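Local coordinates for uncharacterized protein (Porphyromonas gingivalis, PDB 1ZBS) that is of unknown function but, as a member of the ASKHA superfamily of sugar kinases and related ATPases, is probably an N-acetylglucosamine kinase, at residues A[98-112]-A[121-133]. Residues are numbered along the deposited sequence; the frame is centred on the assembly and turned at random.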
HETATM    1  N   MSE A  98       4.661 -16.715  14.707  1.00 37.29           N
HETATM    2  CA  MSE A  98       4.898 -15.787  15.807  1.00 38.01           C
HETATM    3  C   MSE A  98       5.222 -16.594  17.061  1.00 38.76           C
HETATM    4  O   MSE A  98       6.138 -16.259  17.813  1.00 38.45           O
HETATM    5  CB  MSE A  98       3.658 -14.915  16.038  1.00 40.80           C
HETATM    6  CG  MSE A  98       3.844 -13.792  17.050  1.00 43.32           C
HETATM    7 SE   MSE A  98       5.171 -12.459  16.552  1.00 44.84          SE
HETATM    8  CE  MSE A  98       6.757 -13.257  17.345  1.00 45.19           C
ATOM      9  N   LEU A  99       4.473 -17.673  17.263  1.00 35.95           N
ATOM     10  CA  LEU A  99       4.670 -18.540  18.408  1.00 34.81           C
ATOM     11  C   LEU A  99       6.017 -19.252  18.299  1.00 33.67           C
ATOM     12  O   LEU A  99       6.716 -19.460  19.296  1.00 31.70           O
ATOM     13  CB  LEU A  99       3.536 -19.564  18.483  1.00 34.89           C
ATOM     14  CG  LEU A  99       3.702 -20.672  19.527  1.00 37.01           C
ATOM     15  CD1 LEU A  99       3.850 -20.064  20.916  1.00 35.82           C
ATOM     16  CD2 LEU A  99       2.502 -21.605  19.463  1.00 35.83           C
ATOM     17  N   GLY A 100       6.364 -19.637  17.077  1.00 31.80           N
ATOM     18  CA  GLY A 100       7.627 -20.306  16.848  1.00 29.50           C
ATOM     19  C   GLY A 100       8.772 -19.374  17.191  1.00 28.17           C
ATOM     20  O   GLY A 100       9.801 -19.800  17.712  1.00 29.05           O
ATOM     21  N   ALA A 101       8.593 -18.089  16.909  1.00 26.69           N
ATOM     22  CA  ALA A 101       9.630 -17.116  17.204  1.00 27.66           C
ATOM     23  C   ALA A 101       9.774 -16.920  18.705  1.00 29.07           C
ATOM     24  O   ALA A 101      10.884 -16.872  19.226  1.00 30.14           O
ATOM     25  CB  ALA A 101       9.327 -15.788  16.524  1.00 24.67           C
ATOM     26  N   ALA A 102       8.652 -16.816  19.406  1.00 31.57           N
ATOM     27  CA  ALA A 102       8.702 -16.618  20.847  1.00 33.34           C
ATOM     28  C   ALA A 102       9.341 -17.810  21.541  1.00 34.33           C
ATOM     29  O   ALA A 102      10.114 -17.643  22.483  1.00 35.13           O
ATOM     30  CB  ALA A 102       7.301 -16.378  21.398  1.00 34.29           C
ATOM     31  N   ARG A 103       9.016 -19.016  21.083  1.00 35.59           N
ATOM     32  CA  ARG A 103       9.585 -20.214  21.685  1.00 36.16           C
ATOM     33  C   ARG A 103      11.082 -20.296  21.457  1.00 36.44           C
ATOM     34  O   ARG A 103      11.830 -20.773  22.315  1.00 37.23           O
ATOM     35  CB  ARG A 103       8.911 -21.469  21.131  1.00 35.28           C
ATOM     36  CG  ARG A 103       7.562 -21.759  21.758  1.00 36.94           C
ATOM     37  CD  ARG A 103       6.929 -22.996  21.153  1.00 36.56           C
ATOM     38  NE  ARG A 103       5.710 -23.369  21.856  1.00 39.66           N
ATOM     39  CZ  ARG A 103       4.887 -24.336  21.466  1.00 40.74           C
ATOM     40  NH1 ARG A 103       3.795 -24.603  22.174  1.00 43.00           N
ATOM     41  NH2 ARG A 103       5.148 -25.032  20.370  1.00 40.72           N
ATOM     42  N   ALA A 104      11.527 -19.824  20.298  1.00 38.21           N
ATOM     43  CA  ALA A 104      12.949 -19.859  19.966  1.00 38.01           C
ATOM     44  C   ALA A 104      13.745 -18.782  20.696  1.00 38.62           C
ATOM     45  O   ALA A 104      14.869 -19.029  21.118  1.00 40.68           O
ATOM     46  CB  ALA A 104      13.130 -19.712  18.461  1.00 35.60           C
ATOM     47  N   LEU A 105      13.154 -17.600  20.856  1.00 38.87           N
ATOM     48  CA  LEU A 105      13.829 -16.482  21.514  1.00 39.12           C
ATOM     49  C   LEU A 105      13.626 -16.421  23.021  1.00 39.13           C
ATOM     50  O   LEU A 105      14.550 -16.113  23.774  1.00 39.45           O
ATOM     51  CB  LEU A 105      13.355 -15.161  20.910  1.00 38.30           C
ATOM     52  CG  LEU A 105      13.649 -14.917  19.433  1.00 40.59           C
ATOM     53  CD1 LEU A 105      12.934 -13.661  18.955  1.00 39.61           C
ATOM     54  CD2 LEU A 105      15.144 -14.802  19.232  1.00 40.23           C
ATOM     55  N   CYS A 106      12.406 -16.701  23.457  1.00 40.36           N
ATOM     56  CA  CYS A 106      12.076 -16.643  24.870  1.00 41.89           C
ATOM     57  C   CYS A 106      12.298 -17.961  25.585  1.00 43.50           C
ATOM     58  O   CYS A 106      12.610 -17.984  26.775  1.00 43.82           O
ATOM     59  CB  CYS A 106      10.626 -16.196  25.031  1.00 40.60           C
ATOM     60  SG  CYS A 106      10.337 -14.555  24.366  1.00 35.91           S
ATOM     61  N   GLY A 107      12.139 -19.054  24.849  1.00 45.14           N
ATOM     62  CA  GLY A 107      12.328 -20.367  25.427  1.00 48.69           C
ATOM     63  C   GLY A 107      11.155 -20.797  26.282  1.00 51.51           C
ATOM     64  O   GLY A 107      10.197 -21.396  25.792  1.00 52.57           O
ATOM     65  N   ASP A 108      11.216 -20.486  27.568  1.00 52.68           N
ATOM     66  CA  ASP A 108      10.144 -20.866  28.472  1.00 54.55           C
ATOM     67  C   ASP A 108       9.865 -19.751  29.472  1.00 54.95           C
ATOM     68  O   ASP A 108       9.207 -19.964  30.490  1.00 54.83           O
ATOM     69  CB  ASP A 108      10.531 -22.149  29.204  1.00 57.67           C
ATOM     70  CG  ASP A 108      11.859 -22.024  29.930  1.00 61.12           C
ATOM     71  OD1 ASP A 108      11.938 -21.215  30.881  1.00 61.43           O
ATOM     72  OD2 ASP A 108      12.827 -22.721  29.548  1.00 63.92           O
ATOM     73  N   SER A 109      10.362 -18.558  29.169  1.00 54.48           N
ATOM     74  CA  SER A 109      10.179 -17.411  30.043  1.00 53.52           C
ATOM     75  C   SER A 109       9.326 -16.322  29.402  1.00 52.15           C
ATOM     76  O   SER A 109       9.157 -16.284  28.184  1.00 50.62           O
ATOM     77  CB  SER A 109      11.541 -16.833  30.417  1.00 55.24           C
ATOM     78  OG  SER A 109      12.270 -16.484  29.249  1.00 58.60           O
ATOM     79  N   GLU A 110       8.803 -15.435  30.243  1.00 50.88           N
ATOM     80  CA  GLU A 110       7.958 -14.321  29.813  1.00 49.17           C
ATOM     81  C   GLU A 110       8.761 -13.299  28.996  1.00 47.01           C
ATOM     82  O   GLU A 110       9.947 -13.092  29.248  1.00 46.96           O
ATOM     83  CB  GLU A 110       7.345 -13.657  31.056  1.00 49.61           C
ATOM     84  CG  GLU A 110       6.515 -12.413  30.774  1.00 54.57           C
ATOM     85  CD  GLU A 110       5.993 -11.741  32.038  1.00 56.02           C
ATOM     86  OE1 GLU A 110       6.791 -11.530  32.982  1.00 57.68           O
ATOM     87  OE2 GLU A 110       4.787 -11.407  32.080  1.00 56.71           O
ATOM     88  N   GLY A 111       8.117 -12.663  28.019  1.00 44.78           N
ATOM     89  CA  GLY A 111       8.813 -11.680  27.205  1.00 41.43           C
ATOM     90  C   GLY A 111       8.065 -11.228  25.960  1.00 37.86           C
ATOM     91  O   GLY A 111       6.947 -11.671  25.697  1.00 37.62           O
ATOM     92  N   ILE A 112       8.683 -10.333  25.196  1.00 35.67           N
ATOM     93  CA  ILE A 112       8.088  -9.822  23.971  1.00 33.54           C
ATOM     94  C   ILE A 112       8.907 -10.303  22.792  1.00 33.39           C
ATOM     95  O   ILE A 112      10.112 -10.057  22.729  1.00 32.94           O
ATOM     96  CB  ILE A 112       8.057  -8.285  23.959  1.00 33.93           C
ATOM     97  CG1 ILE A 112       7.140  -7.777  25.072  1.00 32.64           C
ATOM     98  CG2 ILE A 112       7.586  -7.778  22.594  1.00 33.24           C
ATOM     99  CD1 ILE A 112       7.234  -6.282  25.319  1.00 32.06           C
ATOM    100  N   ASN A 121       5.736  -8.353  12.883  1.00 20.70           N
ATOM    101  CA  ASN A 121       4.802  -8.947  13.811  1.00 23.27           C
ATOM    102  C   ASN A 121       5.322  -8.812  15.255  1.00 24.08           C
ATOM    103  O   ASN A 121       6.505  -8.557  15.472  1.00 23.18           O
ATOM    104  CB  ASN A 121       4.597 -10.422  13.439  1.00 23.58           C
ATOM    105  CG  ASN A 121       3.248 -10.945  13.870  1.00 25.79           C
ATOM    106  OD1 ASN A 121       2.793 -11.996  13.398  1.00 25.98           O
ATOM    107  ND2 ASN A 121       2.596 -10.219  14.774  1.00 21.57           N
ATOM    108  N   SER A 122       4.437  -8.954  16.238  1.00 24.43           N
ATOM    109  CA  SER A 122       4.848  -8.893  17.635  1.00 27.16           C
ATOM    110  C   SER A 122       3.845  -9.633  18.505  1.00 27.68           C
ATOM    111  O   SER A 122       2.717  -9.881  18.086  1.00 27.69           O
ATOM    112  CB  SER A 122       4.991  -7.438  18.130  1.00 26.05           C
ATOM    113  OG  SER A 122       3.741  -6.781  18.235  1.00 29.56           O
ATOM    114  N   CYS A 123       4.274  -9.991  19.712  1.00 28.81           N
ATOM    115  CA  CYS A 123       3.413 -10.685  20.656  1.00 29.52           C
ATOM    116  C   CYS A 123       4.002 -10.622  22.055  1.00 29.70           C
ATOM    117  O   CYS A 123       5.215 -10.491  22.235  1.00 29.66           O
ATOM    118  CB  CYS A 123       3.264 -12.153  20.267  1.00 29.49           C
ATOM    119  SG  CYS A 123       4.752 -13.132  20.602  1.00 30.90           S
ATOM    120  N   LEU A 124       3.131 -10.715  23.045  1.00 30.39           N
ATOM    121  CA  LEU A 124       3.566 -10.724  24.425  1.00 31.33           C
ATOM    122  C   LEU A 124       3.523 -12.212  24.757  1.00 31.55           C
ATOM    123  O   LEU A 124       2.487 -12.855  24.576  1.00 30.75           O
ATOM    124  CB  LEU A 124       2.581  -9.951  25.305  1.00 30.67           C
ATOM    125  CG  LEU A 124       3.094  -9.225  26.558  1.00 30.61           C
ATOM    126  CD1 LEU A 124       1.960  -9.200  27.584  1.00 29.03           C
ATOM    127  CD2 LEU A 124       4.314  -9.913  27.142  1.00 29.45           C
ATOM    128  N   PHE A 125       4.652 -12.761  25.202  1.00 33.69           N
ATOM    129  CA  PHE A 125       4.755 -14.185  25.549  1.00 33.07           C
ATOM    130  C   PHE A 125       4.808 -14.300  27.069  1.00 32.76           C
ATOM    131  O   PHE A 125       5.515 -13.535  27.716  1.00 31.79           O
ATOM    132  CB  PHE A 125       6.042 -14.774  24.954  1.00 32.41           C
ATOM    133  CG  PHE A 125       6.064 -16.277  24.909  1.00 32.95           C
ATOM    134  CD1 PHE A 125       7.196 -16.986  25.305  1.00 32.81           C
ATOM    135  CD2 PHE A 125       4.959 -16.986  24.449  1.00 32.45           C
ATOM    136  CE1 PHE A 125       7.222 -18.384  25.241  1.00 33.20           C
ATOM    137  CE2 PHE A 125       4.977 -18.381  24.380  1.00 32.44           C
ATOM    138  CZ  PHE A 125       6.111 -19.079  24.777  1.00 32.70           C
ATOM    139  N   ASP A 126       4.066 -15.240  27.652  1.00 36.25           N
ATOM    140  CA  ASP A 126       4.092 -15.390  29.112  1.00 38.31           C
ATOM    141  C   ASP A 126       4.996 -16.531  29.523  1.00 39.75           C
ATOM    142  O   ASP A 126       5.115 -16.852  30.709  1.00 41.50           O
ATOM    143  CB  ASP A 126       2.684 -15.603  29.681  1.00 40.27           C
ATOM    144  CG  ASP A 126       2.128 -17.002  29.424  1.00 41.50           C
ATOM    145  OD1 ASP A 126       0.924 -17.209  29.718  1.00 42.51           O
ATOM    146  OD2 ASP A 126       2.863 -17.902  28.944  1.00 41.23           O
ATOM    147  N   GLY A 127       5.638 -17.142  28.533  1.00 40.15           N
ATOM    148  CA  GLY A 127       6.540 -18.237  28.820  1.00 41.04           C
ATOM    149  C   GLY A 127       6.078 -19.571  28.278  1.00 40.76           C
ATOM    150  O   GLY A 127       6.884 -20.481  28.154  1.00 41.33           O
ATOM    151  N   ARG A 128       4.794 -19.717  27.975  1.00 40.40           N
ATOM    152  CA  ARG A 128       4.326 -20.988  27.441  1.00 42.83           C
ATOM    153  C   ARG A 128       3.421 -20.736  26.248  1.00 43.16           C
ATOM    154  O   ARG A 128       3.383 -21.522  25.300  1.00 44.38           O
ATOM    155  CB  ARG A 128       3.580 -21.803  28.513  1.00 45.56           C
ATOM    156  CG  ARG A 128       3.809 -23.332  28.420  1.00 47.92           C
ATOM    157  CD  ARG A 128       4.600 -23.866  29.633  1.00 50.45           C
ATOM    158  NE  ARG A 128       5.181 -25.203  29.438  1.00 53.84           N
ATOM    159  CZ  ARG A 128       6.164 -25.483  28.579  1.00 54.54           C
ATOM    160  NH1 ARG A 128       6.627 -26.729  28.466  1.00 52.67           N
ATOM    161  NH2 ARG A 128       6.687 -24.516  27.831  1.00 52.89           N
ATOM    162  N   GLU A 129       2.693 -19.628  26.288  1.00 43.38           N
ATOM    163  CA  GLU A 129       1.802 -19.300  25.189  1.00 43.63           C
ATOM    164  C   GLU A 129       1.646 -17.795  25.057  1.00 40.56           C
ATOM    165  O   GLU A 129       1.920 -17.044  25.998  1.00 38.58           O
ATOM    166  CB  GLU A 129       0.446 -19.971  25.405  1.00 45.98           C
ATOM    167  CG  GLU A 129      -0.245 -19.578  26.694  1.00 52.55           C
ATOM    168  CD  GLU A 129      -1.258 -20.618  27.145  1.00 56.44           C
ATOM    169  OE1 GLU A 129      -2.117 -21.016  26.328  1.00 58.54           O
ATOM    170  OE2 GLU A 129      -1.194 -21.036  28.322  1.00 58.36           O
ATOM    171  N   ILE A 130       1.215 -17.367  23.872  1.00 38.38           N
ATOM    172  CA  ILE A 130       1.027 -15.954  23.583  1.00 35.45           C
ATOM    173  C   ILE A 130      -0.158 -15.379  24.334  1.00 34.55           C
ATOM    174  O   ILE A 130      -1.266 -15.915  24.283  1.00 34.36           O
ATOM    175  CB  ILE A 130       0.810 -15.706  22.081  1.00 34.77           C
ATOM    176  CG1 ILE A 130       2.006 -16.226  21.283  1.00 35.43           C
ATOM    177  CG2 ILE A 130       0.645 -14.220  21.827  1.00 33.97           C
ATOM    178  CD1 ILE A 130       1.817 -16.146  19.785  1.00 34.97           C
ATOM    179  N   LYS A 131       0.086 -14.275  25.029  1.00 34.40           N
ATOM    180  CA  LYS A 131      -0.955 -13.613  25.793  1.00 34.97           C
ATOM    181  C   LYS A 131      -1.596 -12.453  25.051  1.00 34.98           C
ATOM    182  O   LYS A 131      -2.764 -12.148  25.276  1.00 36.91           O
ATOM    183  CB  LYS A 131      -0.396 -13.120  27.132  1.00 37.17           C
ATOM    184  CG  LYS A 131      -0.371 -14.185  28.226  1.00 40.52           C
ATOM    185  CD  LYS A 131      -1.794 -14.575  28.627  1.00 43.66           C
ATOM    186  CE  LYS A 131      -1.819 -15.489  29.845  1.00 47.46           C
ATOM    187  NZ  LYS A 131      -3.171 -15.493  30.485  1.00 49.42           N
ATOM    188  N   ALA A 132      -0.832 -11.800  24.179  1.00 33.45           N
ATOM    189  CA  ALA A 132      -1.349 -10.663  23.421  1.00 32.40           C
ATOM    190  C   ALA A 132      -0.610 -10.514  22.088  1.00 33.28           C
ATOM    191  O   ALA A 132       0.591 -10.763  22.013  1.00 32.80           O
ATOM    192  CB  ALA A 132      -1.223  -9.385  24.245  1.00 28.87           C
ATOM    193  N   ASN A 133      -1.331 -10.091  21.050  1.00 33.70           N
ATOM    194  CA  ASN A 133      -0.762  -9.944  19.713  1.00 36.68           C
ATOM    195  C   ASN A 133      -1.349  -8.744  18.970  1.00 35.79           C
ATOM    196  O   ASN A 133      -2.564  -8.581  18.916  1.00 36.04           O
ATOM    197  CB  ASN A 133      -1.047 -11.205  18.891  1.00 39.19           C
ATOM    198  CG  ASN A 133      -0.181 -11.304  17.647  1.00 45.09           C
ATOM    199  OD1 ASN A 133      -0.091 -10.365  16.851  1.00 48.01           O
ATOM    200  ND2 ASN A 133       0.453 -12.457  17.467  1.00 48.00           N
TER
HETATM  201  O   HOH W   1       1.778 -22.793  23.872  1.00 50.32           O
HETATM  202  O   HOH W   2       7.801 -21.918  26.412  1.00 38.72           O
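Phe125 packs against helix 98-105 with the methyl of Ala102 over one face of its ring, CB 3.9 Å from the centroid and 17° off the normal. The backbone N of Gly127 sits over the opposite face, offset toward the rim, so the ring is sandwiched between the helix and its own following turn. Cys106 CB presses on CD1 of Phe125 at 3.5 Å, its sulfur standing oblique to the ring, and Leu99 CD1 crosses to CE2. Nearer the N-terminal end of the helix, selenomethionine Met98 leaves with CG anti to the backbone N (chi1 -173°), then bends twice; its CG meets Cys123 CB at 3.7 Å, its CE nears the Cys123 sulfur, and its selenium rests against the amide of Asn121. Ile130 CD1 closes this flank against Leu99. The helix thus packs on one face of the 111-116/120-125 hairpin and the edge strand 130-133, part of a mixed five-stranded sheet of order 3-2-1-4-5, as in the ribonuclease H-like domains of the ASKHA fold. Gly111 and Phe125 form an antiparallel hydrogen-bonded pair: Phe125 N meets Gly111 O almost end-on (2.6 Å), whereas Gly111 N reaches Phe125 O tilted out of the carbonyl plane. In the next, non-hydrogen-bonded pair, Leu124 CD2 touches Ile112 CG1 on the face away from the Phe125 ring. Leu124 also faces both Lys131 and Ala132, a classic beta bulge. Asp126 OD2 accepts Arg128 N (2.8 Å) in an Asx turn; Glu129 N, from above the carboxylate plane, completes an Asx motif. Arg103 NH2 hydrogen-bonds to Tyr66 OH. At the rim Glu110 lays its CG 3.4 Å from Phe125 O and sends its carboxylate to a salt bridge with Arg233.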